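Trans-4-hydroxy-L-proline dehydratase (Clostridioides difficile 70-100-2010, PDB 6VXC) catalyses the radical dehydration of trans-4-hydroxy-L-proline to (S)-1-pyrroline-5-carboxylate, as a glycyl radical enzyme of anaerobic hydroxyproline breakdown. Local coordinates at residues H308-Y313 with N377-I382; T275-I280 with Q328-C333; A299-R304 with A361-G366. One frame throughout, in Å; residues are numbered along the deposited sequence.

In the fold
Contacts 1 and 2 join four helices of one neighbourhood, the centres of the two contacts about 11 Å apart. Contact 1 lies partly at the surface, where helix 305-318 meets the start of helix 378-390. Contact 2 is buried and pairs helices 276-293 and 324-339. The two touch directly: Phe312 packs on Tyr276, and Ile382 on Gln328. Contact 3 lies deeper, its centre about 11 Å from that of the chain. Its loop connects helices 276-293 and 305-318, and its strand precedes helix 378-390. Contact 1 mixes stacked amides, a water and apolar packing. Contact 2 is almost wholly apolar, with one tyrosine hydroxyl bonded to a backbone carbonyl of the partner helix. Contact 3 is mainly hydrogen bonding to backbone carbonyls beside the probable active site.

Contact 1: residues H308-Y313 with N377-I382; sequences HLNPFY and NEVSYI
Tyr313 reaches across the start of helix 378-390 and touches three of its side chains. Its CB lies 3.8 Å from Val379 CG2, and CG stays close to the same methyl. Farther out, the two ring carbons CE1 and CE2 have different neighbours. CE2 meets Glu378 CB at 3.9 Å, while CE1 lies 3.9 Å from Ile382 CD1. CZ and OH remain beside that Ile382 methyl. The ring gets there because CG is anti to the backbone N (chi1 -179°).

One turn earlier, Asn310 and Asn377 stack their amides. The planes are 7° apart, and Asn310 CG lies 3.5 Å from Asn377 CG. Asn310 OD1 also takes a hydrogen bond from a water at 2.7 Å. That water accepts from Glu378 N at 3.1 Å, so it links the Asn310 side chain to the first turn of the other helix. Asn377 ND2 is held by Asp306 O, which helps fix the rotation of its amide. Asn377 OD1 accepts from Ser380 N, and Ser380 OG accepts from Asn377 N. These reciprocal bonds are a capping box, here opening a helix that packs across helix 305-318 with the short axes at 111°.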
loop_
_atom_site.group_PDB
_atom_site.type_symbol
_atom_site.label_atom_id
_atom_site.label_comp_id
_atom_site.label_asym_id
_atom_site.label_seq_id
_atom_site.Cartn_x
_atom_site.Cartn_y
_atom_site.Cartn_z
ATOM N N HIS A 308 3.916 -20.103 5.396
ATOM C CA HIS A 308 3.399 -20.336 6.741
ATOM C C HIS A 308 2.418 -21.504 6.764
ATOM O O HIS A 308 2.385 -22.264 7.736
ATOM C CB HIS A 308 2.751 -19.060 7.292
ATOM C CG HIS A 308 3.687 -17.896 7.319
ATOM N ND1 HIS A 308 3.391 -16.685 6.728
ATOM C CD2 HIS A 308 4.945 -17.781 7.806
ATOM C CE1 HIS A 308 4.421 -15.870 6.866
ATOM N NE2 HIS A 308 5.376 -16.510 7.517
ATOM N N LEU A 309 1.605 -21.652 5.712
ATOM C CA LEU A 309 0.562 -22.674 5.718
ATOM C C LEU A 309 1.071 -24.057 5.316
ATOM O O LEU A 309 0.480 -25.060 5.721
ATOM C CB LEU A 309 -0.590 -22.268 4.802
ATOM C CG LEU A 309 -1.475 -21.103 5.248
ATOM C CD1 LEU A 309 -2.613 -20.905 4.261
ATOM C CD2 LEU A 309 -2.011 -21.303 6.674
ATOM N N ASN A 310 2.146 -24.142 4.540
ATOM C CA ASN A 310 2.539 -25.443 4.002
ATOM C C ASN A 310 2.826 -26.483 5.078
ATOM O O ASN A 310 2.424 -27.641 4.889
ATOM C CB ASN A 310 3.745 -25.301 3.065
ATOM C CG ASN A 310 4.002 -26.581 2.270
ATOM O OD1 ASN A 310 3.151 -27.028 1.495
ATOM N ND2 ASN A 310 5.166 -27.184 2.475
ATOM N N PRO A 311 3.510 -26.171 6.187
ATOM C CA PRO A 311 3.673 -27.195 7.236
ATOM C C PRO A 311 2.347 -27.706 7.776
ATOM O O PRO A 311 2.181 -28.918 7.965
ATOM C CB PRO A 311 4.505 -26.466 8.310
ATOM C CG PRO A 311 5.263 -25.421 7.537
ATOM C CD PRO A 311 4.305 -24.958 6.462
ATOM N N PHE A 312 1.379 -26.813 7.985
ATOM C CA PHE A 312 0.056 -27.232 8.426
ATOM C C PHE A 312 -0.624 -28.091 7.369
ATOM O O PHE A 312 -1.213 -29.133 7.691
ATOM C CB PHE A 312 -0.797 -25.995 8.731
ATOM C CG PHE A 312 -0.323 -25.187 9.926
ATOM C CD1 PHE A 312 -0.603 -25.595 11.213
ATOM C CD2 PHE A 312 0.433 -24.053 9.745
ATOM C CE1 PHE A 312 -0.177 -24.861 12.294
ATOM C CE2 PHE A 312 0.880 -23.312 10.821
ATOM C CZ PHE A 312 0.575 -23.716 12.097
ATOM N N TYR A 313 -0.531 -27.682 6.103
ATOM C CA TYR A 313 -1.151 -28.444 5.026
ATOM C C TYR A 313 -0.616 -29.868 5.006
ATOM O O TYR A 313 -1.382 -30.831 5.064
ATOM C CB TYR A 313 -0.893 -27.755 3.678
ATOM C CG TYR A 313 -1.520 -28.463 2.498
ATOM C CD1 TYR A 313 -2.893 -28.405 2.290
ATOM C CD2 TYR A 313 -0.743 -29.154 1.572
ATOM C CE1 TYR A 313 -3.483 -29.036 1.217
ATOM C CE2 TYR A 313 -1.326 -29.796 0.481
ATOM C CZ TYR A 313 -2.696 -29.729 0.319
ATOM O OH TYR A 313 -3.283 -30.351 -0.741
ATOM N N ASN A 377 5.407 -24.469 -3.399
ATOM C CA ASN A 377 4.923 -25.686 -2.765
ATOM C C ASN A 377 3.463 -25.858 -3.168
ATOM O O ASN A 377 2.913 -25.063 -3.938
ATOM C CB ASN A 377 5.130 -25.640 -1.233
ATOM C CG ASN A 377 4.381 -24.488 -0.559
ATOM O OD1 ASN A 377 3.216 -24.219 -0.869
ATOM N ND2 ASN A 377 5.059 -23.798 0.367
ATOM N N GLU A 378 2.816 -26.889 -2.624
ATOM C CA GLU A 378 1.449 -27.182 -3.042
ATOM C C GLU A 378 0.508 -26.041 -2.692
ATOM O O GLU A 378 -0.434 -25.762 -3.439
ATOM C CB GLU A 378 0.939 -28.479 -2.405
ATOM C CG GLU A 378 1.451 -29.736 -3.070
ATOM C CD GLU A 378 1.157 -29.752 -4.565
ATOM O OE1 GLU A 378 2.126 -29.794 -5.364
ATOM O OE2 GLU A 378 -0.036 -29.682 -4.941
ATOM N N VAL A 379 0.727 -25.388 -1.546
ATOM C CA VAL A 379 -0.142 -24.274 -1.179
ATOM C C VAL A 379 0.008 -23.143 -2.181
ATOM O O VAL A 379 -0.961 -22.445 -2.475
ATOM C CB VAL A 379 0.127 -23.769 0.266
ATOM C CG1 VAL A 379 -0.788 -22.587 0.569
ATOM C CG2 VAL A 379 -0.115 -24.874 1.317
ATOM N N SER A 380 1.216 -22.945 -2.715
ATOM C CA SER A 380 1.428 -21.909 -3.726
ATOM C C SER A 380 0.482 -22.093 -4.898
ATOM O O SER A 380 -0.103 -21.124 -5.404
ATOM C CB SER A 380 2.876 -21.916 -4.231
ATOM O OG SER A 380 3.821 -22.005 -3.194
ATOM N N TYR A 381 0.351 -23.330 -5.369
ATOM C CA TYR A 381 -0.530 -23.587 -6.497
ATOM C C TYR A 381 -1.991 -23.465 -6.103
ATOM O O TYR A 381 -2.807 -23.019 -6.912
ATOM C CB TYR A 381 -0.226 -24.960 -7.102
ATOM C CG TYR A 381 1.017 -24.948 -7.948
ATOM C CD1 TYR A 381 1.016 -24.312 -9.184
ATOM C CD2 TYR A 381 2.189 -25.560 -7.516
ATOM C CE1 TYR A 381 2.139 -24.285 -9.987
ATOM C CE2 TYR A 381 3.331 -25.538 -8.305
ATOM C CZ TYR A 381 3.298 -24.897 -9.543
ATOM O OH TYR A 381 4.423 -24.881 -10.335
ATOM N N ILE A 382 -2.336 -23.834 -4.861
ATOM C CA ILE A 382 -3.696 -23.616 -4.386
ATOM C C ILE A 382 -4.032 -22.120 -4.396
ATOM O O ILE A 382 -5.110 -21.722 -4.842
ATOM C CB ILE A 382 -3.895 -24.248 -2.994
ATOM C CG1 ILE A 382 -3.662 -25.764 -3.026
ATOM C CG2 ILE A 382 -5.295 -24.003 -2.503
ATOM C CD1 ILE A 382 -3.664 -26.419 -1.625
HETATM O O HOH W 1 3.702 -28.886 -0.451
#

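Contact 2: residues T275-I280 with Q328-C333; sequences TYHQAI and QELLEC
Nearly parallel helix packing brings Leu330 of helix 324-339 against Tyr276, His277 and Ile280 of helix 276-293. The short axes are 10° apart and 10.6 Å from each other at closest approach. Leu330 divides its branches between two rings. CD2 sits over the centre of one face of the His277 ring, 3.8 Å from the centroid, a CH-pi contact. CD1 lies at the edge of the Tyr276 ring and in its plane, 3.8 Å from Tyr276 CD1.

Ile280 CD1 fills in beside them. It is 3.9 Å from Leu330 CB and also 3.9 Å from Leu331 CD2. With chi1 at 175°, the Tyr276 ring swings out from its helix toward Leu331. There Tyr276 OH comes within 3.2 Å of Leu331 CD1, a tight approach. The buried hydroxyl is satisfied by a hydrogen bond with Ala327 O, which links the helices just beside the two segments.

No hydrogen bond joins the segments themselves. At the start of helix 276-293, Gln278 N donates to Thr275 OG1 at 3.0 Å, and a weak return bond from Thr275 N to Gln278 OE1 completes a capping box. The arrangement is that of two helices packed side by side through leucine, isoleucine and aromatic side chains.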
loop_
_atom_site.group_PDB
_atom_site.type_symbol
_atom_site.label_atom_id
_atom_site.label_comp_id
_atom_site.label_asym_id
_atom_site.label_seq_id
_atom_site.Cartn_x
_atom_site.Cartn_y
_atom_site.Cartn_z
ATOM N N THR A 275 -3.890 -26.548 13.514
ATOM C CA THR A 275 -4.315 -27.041 12.214
ATOM C C THR A 275 -4.273 -25.906 11.191
ATOM O O THR A 275 -4.233 -24.727 11.544
ATOM C CB THR A 275 -5.730 -27.623 12.279
ATOM O OG1 THR A 275 -6.662 -26.557 12.471
ATOM C CG2 THR A 275 -5.867 -28.635 13.459
ATOM N N TYR A 276 -4.292 -26.293 9.910
ATOM C CA TYR A 276 -4.337 -25.339 8.805
ATOM C C TYR A 276 -5.529 -24.399 8.936
ATOM O O TYR A 276 -5.406 -23.185 8.732
ATOM C CB TYR A 276 -4.386 -26.132 7.497
ATOM C CG TYR A 276 -4.548 -25.413 6.173
ATOM C CD1 TYR A 276 -5.797 -25.011 5.733
ATOM C CD2 TYR A 276 -3.458 -25.242 5.315
ATOM C CE1 TYR A 276 -5.955 -24.416 4.513
ATOM C CE2 TYR A 276 -3.607 -24.650 4.083
ATOM C CZ TYR A 276 -4.867 -24.243 3.685
ATOM O OH TYR A 276 -5.064 -23.656 2.471
ATOM N N HIS A 277 -6.697 -24.957 9.243
ATOM C CA HIS A 277 -7.887 -24.154 9.504
ATOM C C HIS A 277 -7.630 -23.154 10.634
ATOM O O HIS A 277 -7.947 -21.969 10.517
ATOM C CB HIS A 277 -9.035 -25.095 9.873
ATOM C CG HIS A 277 -10.383 -24.460 9.899
ATOM N ND1 HIS A 277 -10.596 -23.156 10.282
ATOM C CD2 HIS A 277 -11.605 -24.978 9.649
ATOM C CE1 HIS A 277 -11.888 -22.884 10.225
ATOM N NE2 HIS A 277 -12.524 -23.980 9.852
ATOM N N GLN A 278 -7.054 -23.625 11.741
ATOM C CA GLN A 278 -6.792 -22.735 12.871
ATOM C C GLN A 278 -5.754 -21.680 12.522
ATOM O O GLN A 278 -5.830 -20.560 13.032
ATOM C CB GLN A 278 -6.333 -23.529 14.094
ATOM C CG GLN A 278 -7.456 -24.318 14.719
ATOM C CD GLN A 278 -6.980 -25.403 15.656
ATOM O OE1 GLN A 278 -5.823 -25.427 16.076
ATOM N NE2 GLN A 278 -7.875 -26.306 15.992
ATOM N N ALA A 279 -4.772 -22.032 11.685
ATOM C CA ALA A 279 -3.759 -21.066 11.272
ATOM C C ALA A 279 -4.383 -19.911 10.501
ATOM O O ALA A 279 -4.009 -18.750 10.697
ATOM C CB ALA A 279 -2.670 -21.749 10.450
ATOM N N ILE A 280 -5.342 -20.211 9.626
ATOM C CA ILE A 280 -6.000 -19.153 8.868
ATOM C C ILE A 280 -6.865 -18.295 9.782
ATOM O O ILE A 280 -6.877 -17.064 9.669
ATOM C CB ILE A 280 -6.801 -19.746 7.692
ATOM C CG1 ILE A 280 -5.850 -20.331 6.632
ATOM C CG2 ILE A 280 -7.768 -18.708 7.120
ATOM C CD1 ILE A 280 -6.555 -21.088 5.543
ATOM N N GLN A 328 -8.320 -25.399 -0.298
ATOM C CA GLN A 328 -8.703 -24.347 -1.226
ATOM C C GLN A 328 -9.962 -23.639 -0.759
ATOM O O GLN A 328 -10.055 -22.410 -0.852
ATOM C CB GLN A 328 -8.916 -24.916 -2.627
ATOM C CG GLN A 328 -9.359 -23.858 -3.612
ATOM C CD GLN A 328 -9.308 -24.333 -5.065
ATOM O OE1 GLN A 328 -8.800 -25.423 -5.369
ATOM N NE2 GLN A 328 -9.815 -23.508 -5.971
ATOM N N GLU A 329 -10.936 -24.403 -0.246
ATOM C CA GLU A 329 -12.182 -23.816 0.228
ATOM C C GLU A 329 -11.916 -22.814 1.352
ATOM O O GLU A 329 -12.517 -21.734 1.391
ATOM C CB GLU A 329 -13.145 -24.919 0.690
ATOM C CG GLU A 329 -14.488 -24.392 1.222
ATOM C CD GLU A 329 -15.444 -25.499 1.688
ATOM O OE1 GLU A 329 -16.665 -25.319 1.580
ATOM O OE2 GLU A 329 -14.972 -26.526 2.195
ATOM N N LEU A 330 -11.017 -23.157 2.270
ATOM C CA LEU A 330 -10.705 -22.252 3.372
ATOM C C LEU A 330 -10.048 -20.972 2.863
ATOM O O LEU A 330 -10.330 -19.885 3.368
ATOM C CB LEU A 330 -9.824 -22.956 4.404
ATOM C CG LEU A 330 -10.576 -23.977 5.254
ATOM C CD1 LEU A 330 -9.633 -24.920 5.983
ATOM C CD2 LEU A 330 -11.488 -23.265 6.241
ATOM N N LEU A 331 -9.178 -21.081 1.859
ATOM C CA LEU A 331 -8.547 -19.893 1.296
ATOM C C LEU A 331 -9.531 -19.048 0.500
ATOM O O LEU A 331 -9.419 -17.822 0.496
ATOM C CB LEU A 331 -7.355 -20.282 0.422
ATOM C CG LEU A 331 -6.133 -20.693 1.235
ATOM C CD1 LEU A 331 -5.027 -21.196 0.353
ATOM C CD2 LEU A 331 -5.656 -19.512 2.093
ATOM N N GLU A 332 -10.489 -19.672 -0.187
ATOM C CA GLU A 332 -11.530 -18.884 -0.840
ATOM C C GLU A 332 -12.350 -18.129 0.189
ATOM O O GLU A 332 -12.722 -16.974 -0.031
ATOM C CB GLU A 332 -12.418 -19.778 -1.720
ATOM C CG GLU A 332 -11.693 -20.202 -3.008
ATOM C CD GLU A 332 -12.505 -21.068 -3.987
ATOM O OE1 GLU A 332 -13.723 -21.293 -3.780
ATOM O OE2 GLU A 332 -11.889 -21.522 -4.981
ATOM N N CYS A 333 -12.603 -18.752 1.338
ATOM C CA CYS A 333 -13.246 -18.035 2.432
ATOM C C CYS A 333 -12.403 -16.848 2.877
ATOM O O CYS A 333 -12.924 -15.743 3.051
ATOM C CB CYS A 333 -13.508 -18.982 3.610
ATOM S SG CYS A 333 -14.821 -20.203 3.372
#

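Contact 3: residues A299-R304 with A361-G366; sequences AFTPGR and ANINTG
The guanidinium of Arg304 is met at its edges by two carbonyls of strand 362-366. Asn364 O lies in its plane, 2.8 Å from Arg304 NH1, though this hydrogen bond is weak. Gly366 O takes a hydrogen bond from Arg304 NH2 at 2.8 Å and is tilted from the guanidinium plane. The Asn364 amide is turned 41° from the guanidinium, so the two do not stack. Instead Arg304 CD passes Asn364 CB at 3.9 Å.

The CB of Arg304 points away from the strand. Bends at chi2 (-75°) and chi3 (-70°) fold the chain back to it. Asp306 adds a salt bridge to NH1, and Ile368 O a hydrogen bond to NH2, so both terminal nitrogens are held by more than one partner.

Thr301 OG1 does two jobs. It donates to Asn362 O at 2.7 Å, from above the carbonyl plane. It also accepts from Gly303 N at 3.0 Å, which makes an ST turn. The turn leaves Gly303 O facing the strand, where it accepts from Asn364 N at 3.2 Å. Pro302 CD rests 4.2 Å from Ile363 CG1, and Ile363 also packs on Trp335 and Phe338 of helix 324-339.

On the strand, the Asn362 amide is held by Gly453 O, Tyr427 and Asn398, and Asn364 OD1 by Thr451 N and Gln400. The Asn362 side chain is about 6 Å from that of Cys454, the probable radical cysteine. The arrangement is a loop running alongside an outer strand of a sheet and bonded to it, consistent with the wall of the glycyl radical enzyme barrel next to the probable active site.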
loop_
_atom_site.group_PDB
_atom_site.type_symbol
_atom_site.label_atom_id
_atom_site.label_comp_id
_atom_site.label_asym_id
_atom_site.label_seq_id
_atom_site.Cartn_x
_atom_site.Cartn_y
_atom_site.Cartn_z
ATOM N N ALA A 299 -3.805 -1.965 5.435
ATOM C CA ALA A 299 -4.464 -2.954 6.287
ATOM C C ALA A 299 -3.465 -3.885 6.968
ATOM O O ALA A 299 -2.634 -3.441 7.759
ATOM C CB ALA A 299 -5.474 -3.748 5.457
ATOM N N PHE A 300 -3.557 -5.181 6.686
ATOM C CA PHE A 300 -2.596 -6.169 7.166
ATOM C C PHE A 300 -2.524 -7.272 6.121
ATOM O O PHE A 300 -3.375 -7.357 5.235
ATOM C CB PHE A 300 -2.992 -6.722 8.562
ATOM C CG PHE A 300 -1.829 -7.259 9.366
ATOM C CD1 PHE A 300 -0.629 -6.574 9.430
ATOM C CD2 PHE A 300 -1.947 -8.429 10.085
ATOM C CE1 PHE A 300 0.431 -7.050 10.181
ATOM C CE2 PHE A 300 -0.887 -8.917 10.838
ATOM C CZ PHE A 300 0.297 -8.230 10.895
ATOM N N THR A 301 -1.485 -8.100 6.203
ATOM C CA THR A 301 -1.350 -9.196 5.255
ATOM C C THR A 301 -0.526 -10.300 5.884
ATOM O O THR A 301 0.449 -10.016 6.589
ATOM C CB THR A 301 -0.684 -8.760 3.931
ATOM O OG1 THR A 301 -0.295 -9.922 3.190
ATOM C CG2 THR A 301 0.553 -7.900 4.182
ATOM N N PRO A 302 -0.842 -11.562 5.598
ATOM C CA PRO A 302 0.013 -12.649 6.085
ATOM C C PRO A 302 1.365 -12.698 5.393
ATOM O O PRO A 302 2.253 -13.434 5.857
ATOM C CB PRO A 302 -0.823 -13.901 5.783
ATOM C CG PRO A 302 -1.617 -13.499 4.589
ATOM C CD PRO A 302 -1.957 -12.060 4.772
ATOM N N GLY A 303 1.565 -11.918 4.329
ATOM C CA GLY A 303 2.854 -11.909 3.660
ATOM C C GLY A 303 3.122 -13.201 2.917
ATOM O O GLY A 303 2.475 -13.471 1.905
ATOM N N ARG A 304 4.075 -14.004 3.401
ATOM C CA ARG A 304 4.485 -15.238 2.730
ATOM C C ARG A 304 3.566 -16.391 3.152
ATOM O O ARG A 304 3.975 -17.363 3.790
ATOM C CB ARG A 304 5.954 -15.526 3.028
ATOM C CG ARG A 304 6.917 -14.376 2.674
ATOM C CD ARG A 304 7.177 -14.221 1.145
ATOM N NE ARG A 304 7.969 -15.351 0.676
ATOM C CZ ARG A 304 7.476 -16.366 -0.025
ATOM N NH1 ARG A 304 6.198 -16.365 -0.371
ATOM N NH2 ARG A 304 8.259 -17.376 -0.365
ATOM N N ALA A 361 -3.742 -5.127 0.700
ATOM C CA ALA A 361 -3.259 -6.270 1.472
ATOM C C ALA A 361 -2.560 -7.204 0.492
ATOM O O ALA A 361 -3.207 -7.949 -0.241
ATOM C CB ALA A 361 -4.387 -6.972 2.213
ATOM N N ASN A 362 -1.239 -7.151 0.481
ATOM C CA ASN A 362 -0.418 -7.736 -0.568
ATOM C C ASN A 362 0.114 -9.104 -0.126
ATOM O O ASN A 362 0.885 -9.195 0.829
ATOM C CB ASN A 362 0.717 -6.761 -0.889
ATOM C CG ASN A 362 1.515 -7.155 -2.109
ATOM O OD1 ASN A 362 1.729 -8.329 -2.381
ATOM N ND2 ASN A 362 2.023 -6.154 -2.819
ATOM N N ILE A 363 -0.270 -10.157 -0.846
ATOM C CA ILE A 363 0.185 -11.517 -0.575
ATOM C C ILE A 363 1.236 -11.901 -1.616
ATOM O O ILE A 363 1.034 -11.693 -2.816
ATOM C CB ILE A 363 -1.009 -12.495 -0.548
ATOM C CG1 ILE A 363 -1.967 -12.097 0.596
ATOM C CG2 ILE A 363 -0.522 -13.934 -0.402
ATOM C CD1 ILE A 363 -3.242 -12.917 0.728
ATOM N N ASN A 364 2.382 -12.416 -1.140
ATOM C CA ASN A 364 3.529 -12.824 -1.947
ATOM C C ASN A 364 3.558 -14.360 -2.002
ATOM O O ASN A 364 3.811 -15.013 -0.985
ATOM C CB ASN A 364 4.832 -12.309 -1.334
ATOM C CG ASN A 364 5.146 -10.838 -1.642
ATOM O OD1 ASN A 364 6.298 -10.445 -1.523
ATOM N ND2 ASN A 364 4.140 -10.024 -1.984
ATOM N N THR A 365 3.327 -14.934 -3.174
ATOM C CA THR A 365 3.310 -16.380 -3.366
ATOM C C THR A 365 4.481 -16.794 -4.251
ATOM O O THR A 365 4.802 -16.119 -5.236
ATOM C CB THR A 365 1.954 -16.817 -3.971
ATOM O OG1 THR A 365 0.905 -16.520 -3.046
ATOM C CG2 THR A 365 1.898 -18.317 -4.295
ATOM N N GLY A 366 5.126 -17.902 -3.896
ATOM C CA GLY A 366 6.282 -18.352 -4.649
ATOM C C GLY A 366 7.583 -18.129 -3.897
ATOM O O GLY A 366 7.769 -18.660 -2.798
#